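Epf (Streptococcus pyogenes, PDB 4ES8) is a cell-surface adhesin that binds to cells through an N-terminal domain containing a carbohydrate-binding module. Local coordinates at residues T262-K267 against K296-K301; N216-D221 against E246-S251; L56-D61 against W67-E72. One frame throughout, in Å; residues are numbered along the deposited sequence.

Overall arrangement
From the N terminus, interaction 3 comes first. It closes a short loop between strand 51-54 and strand 68-69, which belong to the two different sheets of the N-terminal β-sandwich. Interaction 2 follows in the fibronectin-like domain and spans 216-221 to 246-251. It joins the start of its three-stranded sheet to the start of strand 248-253 in its four-stranded sheet. Interaction 1 then links the ends of strands 259-264 and 290-297, which flank strand 248-253. The three loops run in series; none nests or crosses. Interactions 1 and 2 touch, with centres about 6 Å apart. Interaction 3 lies on the opposite side of the chain's centre, its centre about 45 Å from that of interaction 1.

Interaction 1: residues T262-K267 against K296-K301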
loop_
_atom_site.group_PDB
_atom_site.type_symbol
_atom_site.label_atom_id
_atom_site.label_comp_id
_atom_site.label_asym_id
_atom_site.label_seq_id
_atom_site.Cartn_x
_atom_site.Cartn_y
_atom_site.Cartn_z
ATOM N N THR A 262 -13.098 -23.157 7.741
ATOM C CA THR A 262 -12.466 -21.982 7.151
ATOM C C THR A 262 -11.990 -21.116 8.311
ATOM O O THR A 262 -12.730 -20.963 9.294
ATOM C CB THR A 262 -13.457 -21.241 6.245
ATOM O OG1 THR A 262 -13.960 -22.136 5.249
ATOM C CG2 THR A 262 -12.837 -20.056 5.567
ATOM N N VAL A 263 -10.759 -20.573 8.212
ATOM C CA VAL A 263 -10.233 -19.662 9.237
ATOM C C VAL A 263 -9.561 -18.497 8.537
ATOM O O VAL A 263 -8.984 -18.689 7.464
ATOM C CB VAL A 263 -9.261 -20.309 10.273
ATOM C CG1 VAL A 263 -9.955 -21.364 11.129
ATOM C CG2 VAL A 263 -8.011 -20.874 9.608
ATOM N N THR A 264 -9.608 -17.303 9.144
ATOM C CA THR A 264 -8.888 -16.143 8.620
ATOM C C THR A 264 -7.719 -15.881 9.570
ATOM O O THR A 264 -7.921 -15.791 10.789
ATOM C CB THR A 264 -9.803 -14.920 8.466
ATOM O OG1 THR A 264 -10.796 -15.208 7.486
ATOM C CG2 THR A 264 -9.025 -13.678 8.039
ATOM N N VAL A 265 -6.497 -15.767 9.018
ATOM C CA VAL A 265 -5.299 -15.519 9.816
ATOM C C VAL A 265 -5.311 -14.067 10.330
ATOM O O VAL A 265 -5.637 -13.135 9.580
ATOM C CB VAL A 265 -4.032 -15.821 8.992
ATOM C CG1 VAL A 265 -2.772 -15.552 9.808
ATOM C CG2 VAL A 265 -4.056 -17.263 8.478
ATOM N N THR A 266 -4.961 -13.895 11.621
ATOM C CA THR A 266 -4.966 -12.590 12.252
ATOM C C THR A 266 -3.561 -11.969 12.204
ATOM O O THR A 266 -2.600 -12.598 11.740
ATOM C CB THR A 266 -5.501 -12.719 13.696
ATOM O OG1 THR A 266 -4.696 -13.690 14.381
ATOM C CG2 THR A 266 -6.973 -13.156 13.737
ATOM N N LYS A 267 -3.444 -10.724 12.706
ATOM C CA LYS A 267 -2.195 -9.964 12.634
ATOM C C LYS A 267 -1.051 -10.685 13.325
ATOM O O LYS A 267 -1.123 -10.971 14.531
ATOM C CB LYS A 267 -2.377 -8.567 13.243
ATOM C CG LYS A 267 -1.125 -7.706 13.107
ATOM C CD LYS A 267 -1.340 -6.299 13.638
ATOM C CE LYS A 267 -0.068 -5.499 13.439
ATOM N NZ LYS A 267 -0.223 -4.081 13.867
ATOM N N LYS A 296 -6.899 -18.153 0.281
ATOM C CA LYS A 296 -7.314 -16.976 -0.476
ATOM C C LYS A 296 -6.828 -15.748 0.247
ATOM O O LYS A 296 -7.095 -15.615 1.435
ATOM C CB LYS A 296 -8.845 -16.937 -0.602
ATOM C CG LYS A 296 -9.362 -15.695 -1.363
ATOM C CD LYS A 296 -10.893 -15.657 -1.331
ATOM C CE LYS A 296 -11.467 -14.465 -2.047
ATOM N NZ LYS A 296 -12.852 -14.179 -1.579
ATOM N N GLN A 297 -6.075 -14.867 -0.444
ATOM C CA GLN A 297 -5.656 -13.616 0.185
ATOM C C GLN A 297 -6.886 -12.694 0.140
ATOM O O GLN A 297 -7.277 -12.286 -0.953
ATOM C CB GLN A 297 -4.440 -13.037 -0.546
ATOM C CG GLN A 297 -3.458 -12.336 0.399
ATOM C CD GLN A 297 -4.149 -11.279 1.223
ATOM O OE1 GLN A 297 -4.731 -10.346 0.654
ATOM N NE2 GLN A 297 -4.225 -11.472 2.550
ATOM N N LYS A 298 -7.520 -12.407 1.291
ATOM C CA LYS A 298 -8.801 -11.680 1.251
ATOM C C LYS A 298 -8.707 -10.277 0.704
ATOM O O LYS A 298 -9.688 -9.791 0.142
ATOM C CB LYS A 298 -9.453 -11.616 2.621
ATOM C CG LYS A 298 -10.016 -12.930 3.114
ATOM C CD LYS A 298 -10.502 -12.682 4.512
ATOM C CE LYS A 298 -11.698 -13.499 4.843
ATOM N NZ LYS A 298 -12.211 -13.112 6.183
ATOM N N GLN A 299 -7.555 -9.611 0.862
ATOM C CA GLN A 299 -7.459 -8.235 0.383
ATOM C C GLN A 299 -7.105 -8.182 -1.103
ATOM O O GLN A 299 -7.702 -7.391 -1.833
ATOM C CB GLN A 299 -6.444 -7.422 1.201
ATOM C CG GLN A 299 -6.906 -7.182 2.640
ATOM C CD GLN A 299 -6.801 -8.385 3.541
ATOM O OE1 GLN A 299 -5.832 -9.144 3.509
ATOM N NE2 GLN A 299 -7.791 -8.550 4.401
ATOM N N SER A 300 -6.106 -8.973 -1.553
ATOM C CA SER A 300 -5.703 -8.914 -2.957
ATOM C C SER A 300 -6.627 -9.740 -3.861
ATOM O O SER A 300 -6.592 -9.579 -5.082
ATOM C CB SER A 300 -4.278 -9.426 -3.102
ATOM O OG SER A 300 -4.271 -10.831 -2.884
ATOM N N LYS A 301 -7.375 -10.683 -3.243
ATOM C CA LYS A 301 -8.302 -11.625 -3.882
ATOM C C LYS A 301 -7.578 -12.741 -4.638
ATOM O O LYS A 301 -8.223 -13.511 -5.360
ATOM C CB LYS A 301 -9.318 -10.923 -4.826
ATOM C CG LYS A 301 -10.064 -9.745 -4.197
ATOM C CD LYS A 301 -10.875 -10.200 -2.998
ATOM C CE LYS A 301 -11.626 -9.093 -2.309
ATOM N NZ LYS A 301 -12.237 -9.621 -1.056
#
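Thr264 and Lys298 carry this contact alone, through one side-chain hydrogen bond. Lys298 NZ donates to Thr264 OG1 at 2.8 Å. Thr264 has OG1 beside its own backbone N and anti to the carbonyl carbon (chi1 -64°). Thr264 CG2, anti to the backbone N, lies 3.7 Å from Lys298 NZ and close to CD. The lysine chain comes across the threonine at about a right angle. It is extended except for a bend at chi3 (147°), which turns its last carbon and the ammonium toward the hydroxyl. Lys298 CE follows and lies 3.3 Å from Thr264 OG1.

The base of the lysine sits in a tight turn just past strand 290-297. Gln297 folds its amide back over this turn. Gln297 OE1 accepts from Gln299 N and, in the carbonyl plane, from Ser300 N, both at 2.9 Å. Gln297 NE2 donates within the amide plane to Gln299 OE1 at 3.0 Å. Lys301 NZ reaches back to Lys298 O at 2.8 Å, again in the carbonyl plane.

Thr264 ends strand 259-264 and Lys298 follows strand 290-297; both strands flank strand 248-253 in the four-stranded sheet of the fibronectin-like domain. Val265 and Lys298 both bond to the backbone of Gly247, so the side-chain link passes over the start of that strand. The chemistry is charged donor to neutral acceptor at the surface. The hydroxyl would orient the ammonium but probably not offset its charge.

Interaction 2: residues N216-D221 against E246-S251; sequences NPSQLD and EGDEIS
Ser218 has OG between its backbone N and carbonyl carbon (chi1 61°), so hydroxyl and amide point the same way, toward Asp248. Asp248 turns CG beside its own backbone N (chi1 -73°) and offers OD2 to both. Ser218 N donates to Asp248 OD2 at 2.8 Å. It meets the oxygen on the syn side, 28° out of the carboxylate plane. Ser218 OG donates to Asp248 OD2 at 2.7 Å, on the anti lone pair of that oxygen. Two donors of one residue thus grip a single oxygen and limit the rotation of the carboxylate.

The other oxygen, OD1, is engaged by Arg242 in a salt bridge and by Gln297 NE2. The carboxylate is buried, and this set of donors would probably keep it ionised.

Asp248 opens strand 248-253 in the four-stranded sheet. Ser218 directly precedes strand 219-224 in the three-stranded sheet. The bond therefore bridges the two sheets at one end of the fibronectin-like sandwich. Ser218 also packs on Leu236 of strand 231-237, and both Ser218 and Asp248 rest on Ile295 of strand 290-297.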
loop_
_atom_site.group_PDB
_atom_site.type_symbol
_atom_site.label_atom_id
_atom_site.label_comp_id
_atom_site.label_asym_id
_atom_site.label_seq_id
_atom_site.Cartn_x
_atom_site.Cartn_y
_atom_site.Cartn_z
ATOM N N ASN A 216 0.537 -11.882 -2.481
ATOM C CA ASN A 216 0.312 -13.285 -2.811
ATOM C C ASN A 216 -0.104 -14.032 -1.569
ATOM O O ASN A 216 0.470 -13.814 -0.494
ATOM C CB ASN A 216 1.577 -13.920 -3.391
ATOM C CG ASN A 216 1.920 -13.369 -4.744
ATOM O OD1 ASN A 216 1.063 -13.252 -5.625
ATOM N ND2 ASN A 216 3.180 -13.004 -4.915
ATOM N N PRO A 217 -1.065 -14.962 -1.691
ATOM C CA PRO A 217 -1.429 -15.764 -0.519
ATOM C C PRO A 217 -0.251 -16.621 -0.076
ATOM O O PRO A 217 0.600 -16.990 -0.901
ATOM C CB PRO A 217 -2.582 -16.638 -1.016
ATOM C CG PRO A 217 -2.408 -16.708 -2.496
ATOM C CD PRO A 217 -1.809 -15.376 -2.897
ATOM N N SER A 218 -0.211 -16.942 1.213
ATOM C CA SER A 218 0.788 -17.847 1.766
ATOM C C SER A 218 0.578 -19.259 1.159
ATOM O O SER A 218 -0.415 -19.525 0.444
ATOM C CB SER A 218 0.658 -17.890 3.282
ATOM O OG SER A 218 -0.630 -18.372 3.649
ATOM N N GLN A 219 1.509 -20.152 1.476
ATOM C CA GLN A 219 1.471 -21.533 1.002
ATOM C C GLN A 219 1.498 -22.482 2.165
ATOM O O GLN A 219 2.003 -22.128 3.227
ATOM C CB GLN A 219 2.664 -21.842 0.071
ATOM C CG GLN A 219 2.689 -21.022 -1.218
ATOM C CD GLN A 219 3.548 -19.792 -1.093
ATOM O OE1 GLN A 219 4.658 -19.835 -0.560
ATOM N NE2 GLN A 219 3.071 -18.676 -1.621
ATOM N N LEU A 220 0.982 -23.704 1.962
ATOM C CA LEU A 220 1.044 -24.682 3.043
ATOM C C LEU A 220 2.445 -25.318 3.036
ATOM O O LEU A 220 2.857 -25.884 2.023
ATOM C CB LEU A 220 -0.036 -25.775 2.893
ATOM C CG LEU A 220 -0.081 -26.802 4.053
ATOM C CD1 LEU A 220 -0.631 -26.188 5.329
ATOM C CD2 LEU A 220 -0.885 -28.060 3.658
ATOM N N ASP A 221 3.164 -25.197 4.154
ATOM C CA ASP A 221 4.484 -25.800 4.336
ATOM C C ASP A 221 4.280 -27.237 4.769
ATOM O O ASP A 221 4.867 -28.141 4.183
ATOM C CB ASP A 221 5.317 -25.015 5.369
ATOM C CG ASP A 221 6.781 -25.416 5.470
ATOM O OD1 ASP A 221 7.298 -26.045 4.512
ATOM O OD2 ASP A 221 7.431 -25.029 6.468
ATOM N N GLU A 246 -1.535 -12.200 8.011
ATOM C CA GLU A 246 -2.813 -11.524 8.230
ATOM C C GLU A 246 -3.627 -11.405 6.947
ATOM O O GLU A 246 -3.103 -10.971 5.903
ATOM C CB GLU A 246 -2.515 -10.123 8.767
ATOM C CG GLU A 246 -3.729 -9.298 9.117
ATOM C CD GLU A 246 -3.407 -7.953 9.743
ATOM O OE1 GLU A 246 -2.214 -7.625 9.929
ATOM O OE2 GLU A 246 -4.369 -7.203 10.002
ATOM N N GLY A 247 -4.906 -11.747 7.043
ATOM C CA GLY A 247 -5.821 -11.598 5.914
ATOM C C GLY A 247 -5.965 -12.824 5.038
ATOM O O GLY A 247 -6.853 -12.857 4.184
ATOM N N ASP A 248 -5.088 -13.825 5.195
ATOM C CA ASP A 248 -5.224 -15.041 4.399
ATOM C C ASP A 248 -6.358 -15.888 4.956
ATOM O O ASP A 248 -6.437 -16.117 6.170
ATOM C CB ASP A 248 -3.911 -15.839 4.412
ATOM C CG ASP A 248 -2.791 -15.232 3.594
ATOM O OD1 ASP A 248 -2.894 -14.036 3.234
ATOM O OD2 ASP A 248 -1.816 -15.946 3.316
ATOM N N GLU A 249 -7.230 -16.346 4.058
ATOM C CA GLU A 249 -8.366 -17.191 4.389
ATOM C C GLU A 249 -8.010 -18.630 4.059
ATOM O O GLU A 249 -7.826 -18.947 2.878
ATOM C CB GLU A 249 -9.607 -16.734 3.610
ATOM C CG GLU A 249 -10.823 -17.610 3.864
ATOM C CD GLU A 249 -11.950 -17.432 2.872
ATOM O OE1 GLU A 249 -11.830 -17.924 1.723
ATOM O OE2 GLU A 249 -12.953 -16.781 3.247
ATOM N N ILE A 250 -7.888 -19.481 5.079
ATOM C CA ILE A 250 -7.539 -20.893 4.879
ATOM C C ILE A 250 -8.806 -21.752 4.841
ATOM O O ILE A 250 -9.552 -21.754 5.820
ATOM C CB ILE A 250 -6.589 -21.403 5.997
ATOM C CG1 ILE A 250 -5.301 -20.542 6.095
ATOM C CG2 ILE A 250 -6.257 -22.891 5.768
ATOM C CD1 ILE A 250 -4.523 -20.781 7.377
ATOM N N SER A 251 -9.012 -22.510 3.756
ATOM C CA SER A 251 -10.131 -23.456 3.657
ATOM C C SER A 251 -9.567 -24.865 3.685
ATOM O O SER A 251 -8.623 -25.156 2.943
ATOM C CB SER A 251 -10.927 -23.216 2.381
ATOM O OG SER A 251 -11.550 -21.944 2.450
#

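Interaction 3: residues L56-D61 against W67-E72. With ACT (acetate ion), chain D.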
loop_
_atom_site.group_PDB
_atom_site.type_symbol
_atom_site.label_atom_id
_atom_site.label_comp_id
_atom_site.label_asym_id
_atom_site.label_seq_id
_atom_site.Cartn_x
_atom_site.Cartn_y
_atom_site.Cartn_z
ATOM N N LEU A 56 1.609 26.515 3.192
ATOM C CA LEU A 56 0.417 27.280 3.562
ATOM C C LEU A 56 -0.177 28.029 2.378
ATOM O O LEU A 56 0.547 28.421 1.459
ATOM C CB LEU A 56 0.728 28.272 4.685
ATOM C CG LEU A 56 1.332 27.686 5.950
ATOM C CD1 LEU A 56 2.016 28.769 6.761
ATOM C CD2 LEU A 56 0.285 26.946 6.789
ATOM N N ILE A 57 -1.503 28.178 2.383
ATOM C CA ILE A 57 -2.217 28.943 1.368
ATOM C C ILE A 57 -3.120 29.914 2.168
ATOM O O ILE A 57 -3.277 29.700 3.380
ATOM C CB ILE A 57 -2.970 28.073 0.342
ATOM C CG1 ILE A 57 -4.092 27.265 1.034
ATOM C CG2 ILE A 57 -1.956 27.165 -0.409
ATOM C CD1 ILE A 57 -4.893 26.303 0.145
ATOM N N PRO A 58 -3.702 30.960 1.548
ATOM C CA PRO A 58 -4.512 31.909 2.342
ATOM C C PRO A 58 -5.661 31.180 3.028
ATOM O O PRO A 58 -6.389 30.417 2.394
ATOM C CB PRO A 58 -4.976 32.930 1.293
ATOM C CG PRO A 58 -3.892 32.894 0.250
ATOM C CD PRO A 58 -3.597 31.411 0.142
ATOM N N ALA A 59 -5.790 31.362 4.366
ATOM C CA ALA A 59 -6.778 30.602 5.130
ATOM C C ALA A 59 -8.204 30.733 4.594
ATOM O O ALA A 59 -8.928 29.745 4.616
ATOM C CB ALA A 59 -6.724 30.992 6.603
ATOM N N LYS A 60 -8.588 31.920 4.085
ATOM C CA LYS A 60 -9.952 32.136 3.578
ATOM C C LYS A 60 -10.244 31.394 2.266
ATOM O O LYS A 60 -11.416 31.240 1.893
ATOM C CB LYS A 60 -10.185 33.624 3.358
ATOM C CG LYS A 60 -10.397 34.384 4.664
ATOM C CD LYS A 60 -10.514 35.885 4.440
ATOM C CE LYS A 60 -10.603 36.642 5.750
ATOM N NZ LYS A 60 -11.844 36.308 6.501
ATOM N N ASP A 61 -9.181 30.930 1.580
ATOM C CA ASP A 61 -9.319 30.335 0.254
ATOM C C ASP A 61 -9.096 28.827 0.186
ATOM O O ASP A 61 -9.170 28.264 -0.916
ATOM C CB ASP A 61 -8.285 31.004 -0.665
ATOM C CG ASP A 61 -8.455 32.513 -0.862
ATOM O OD1 ASP A 61 -9.565 33.031 -0.586
ATOM O OD2 ASP A 61 -7.504 33.157 -1.340
ATOM N N TRP A 67 -6.247 27.577 -8.820
ATOM C CA TRP A 67 -4.878 27.767 -8.350
ATOM C C TRP A 67 -4.843 28.568 -7.057
ATOM O O TRP A 67 -5.425 29.653 -6.987
ATOM C CB TRP A 67 -4.022 28.481 -9.391
ATOM C CG TRP A 67 -3.755 27.658 -10.610
ATOM C CD1 TRP A 67 -4.352 27.777 -11.836
ATOM C CD2 TRP A 67 -2.827 26.572 -10.713
ATOM N NE1 TRP A 67 -3.820 26.849 -12.708
ATOM C CE2 TRP A 67 -2.895 26.087 -12.040
ATOM C CE3 TRP A 67 -1.921 25.974 -9.814
ATOM C CZ2 TRP A 67 -2.119 25.009 -12.482
ATOM C CZ3 TRP A 67 -1.177 24.891 -10.245
ATOM C CH2 TRP A 67 -1.254 24.437 -11.573
ATOM N N ARG A 68 -4.148 28.030 -6.062
ATOM C CA ARG A 68 -4.014 28.641 -4.729
ATOM C C ARG A 68 -2.567 29.053 -4.476
ATOM O O ARG A 68 -1.659 28.206 -4.537
ATOM C CB ARG A 68 -4.473 27.653 -3.624
ATOM C CG ARG A 68 -5.883 27.071 -3.799
ATOM C CD ARG A 68 -6.993 27.904 -3.134
ATOM N NE ARG A 68 -7.094 29.265 -3.678
ATOM C CZ ARG A 68 -7.840 29.606 -4.724
ATOM N NH1 ARG A 68 -8.534 28.685 -5.384
ATOM N NH2 ARG A 68 -7.894 30.873 -5.123
ATOM N N GLU A 69 -2.349 30.323 -4.159
ATOM C CA GLU A 69 -0.993 30.834 -3.938
ATOM C C GLU A 69 -0.353 30.316 -2.648
ATOM O O GLU A 69 -1.038 30.149 -1.621
ATOM C CB GLU A 69 -0.962 32.381 -3.898
ATOM C CG GLU A 69 -1.671 33.025 -2.706
ATOM C CD GLU A 69 -2.252 34.406 -2.964
ATOM O OE1 GLU A 69 -2.964 34.591 -3.978
ATOM O OE2 GLU A 69 -1.977 35.311 -2.152
ATOM N N HIS A 70 0.975 30.129 -2.696
ATOM C CA HIS A 70 1.764 29.894 -1.476
ATOM C C HIS A 70 1.592 31.173 -0.634
ATOM O O HIS A 70 1.871 32.276 -1.142
ATOM C CB HIS A 70 3.245 29.666 -1.840
ATOM C CG HIS A 70 4.075 29.112 -0.723
ATOM N ND1 HIS A 70 5.444 28.953 -0.857
ATOM C CD2 HIS A 70 3.706 28.732 0.528
ATOM C CE1 HIS A 70 5.858 28.442 0.296
ATOM N NE2 HIS A 70 4.848 28.265 1.143
ATOM N N ASN A 71 1.046 31.050 0.592
ATOM C CA ASN A 71 0.698 32.218 1.402
ATOM C C ASN A 71 1.838 33.231 1.463
ATOM O O ASN A 71 2.967 32.858 1.758
ATOM C CB ASN A 71 0.297 31.791 2.792
ATOM C CG ASN A 71 -0.429 32.898 3.496
ATOM O OD1 ASN A 71 -1.440 33.402 3.003
ATOM N ND2 ASN A 71 0.135 33.353 4.605
ATOM N N GLU A 72 1.511 34.520 1.182
ATOM C CA GLU A 72 2.411 35.689 1.228
ATOM C C GLU A 72 3.470 35.721 0.100
ATOM O O GLU A 72 3.522 36.687 -0.669
ATOM C CB GLU A 72 3.157 35.814 2.589
ATOM C CG GLU A 72 2.291 35.776 3.840
ATOM C CD GLU A 72 3.034 35.876 5.164
ATOM O OE1 GLU A 72 3.853 34.977 5.478
ATOM O OE2 GLU A 72 2.745 36.833 5.917
HETATM C C ACT D . -3.675 26.563 5.314
HETATM O O ACT D . -4.334 25.516 5.491
HETATM O OXT ACT D . -2.736 26.727 4.516
HETATM C CH3 ACT D . -4.031 27.831 6.109
HETATM O O HOH W 1 4.086 28.102 3.745
HETATM O O HOH W 2 -5.717 31.517 -2.616
HETATM O O HOH W 3 -7.402 33.834 -4.384
#
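The loop that leaves strand 51-54 folds back on edge strand 68-69, and Leu56 and Asn71 pin it there. Asn71 N donates to Leu56 O at 2.8 Å. His70 adds its ring edge to the same carbonyl, with CD2 3.3 Å from Leu56 O. The ring gets there because its CG lies anti to the backbone N (chi1 -167°). Its NE2 shares a water with Leu56 N; its ND1 bonds Asp75.

Ile57 sets CG2 3.3 Å from Glu69 O, while its CD1 lies on the aliphatic part of Arg68. The side chains of Pro58 and Glu69 cross at about a right angle, Pro58 CG 3.7 Å from Glu69 CG. Asn71 and Pro58 slide past each other in opposite directions, with Asn71 OD1 near Pro58 CA and CG.

In the N-terminal β-sandwich this loop passes from one sheet to the edge of the other.

Arg68 bends twice (chi2 -90°, chi3 61°) and lays its CD against Asp61 O. Arg68 NH2 stays 4.4 Å from Asp61 OD2, beyond a salt bridge. One of two waters at the guanidinium edge takes a bond from Arg68 NE at 2.8 Å and gives one to Asp61 OD2 at 2.7 Å. Lys64 supplies the direct partners, a salt bridge to Asp61 OD1 and a carbonyl for Arg68 NH1. A bound acetate, probably from the crystallisation liquor, accepts from Ile57 N and Arg42 NH1.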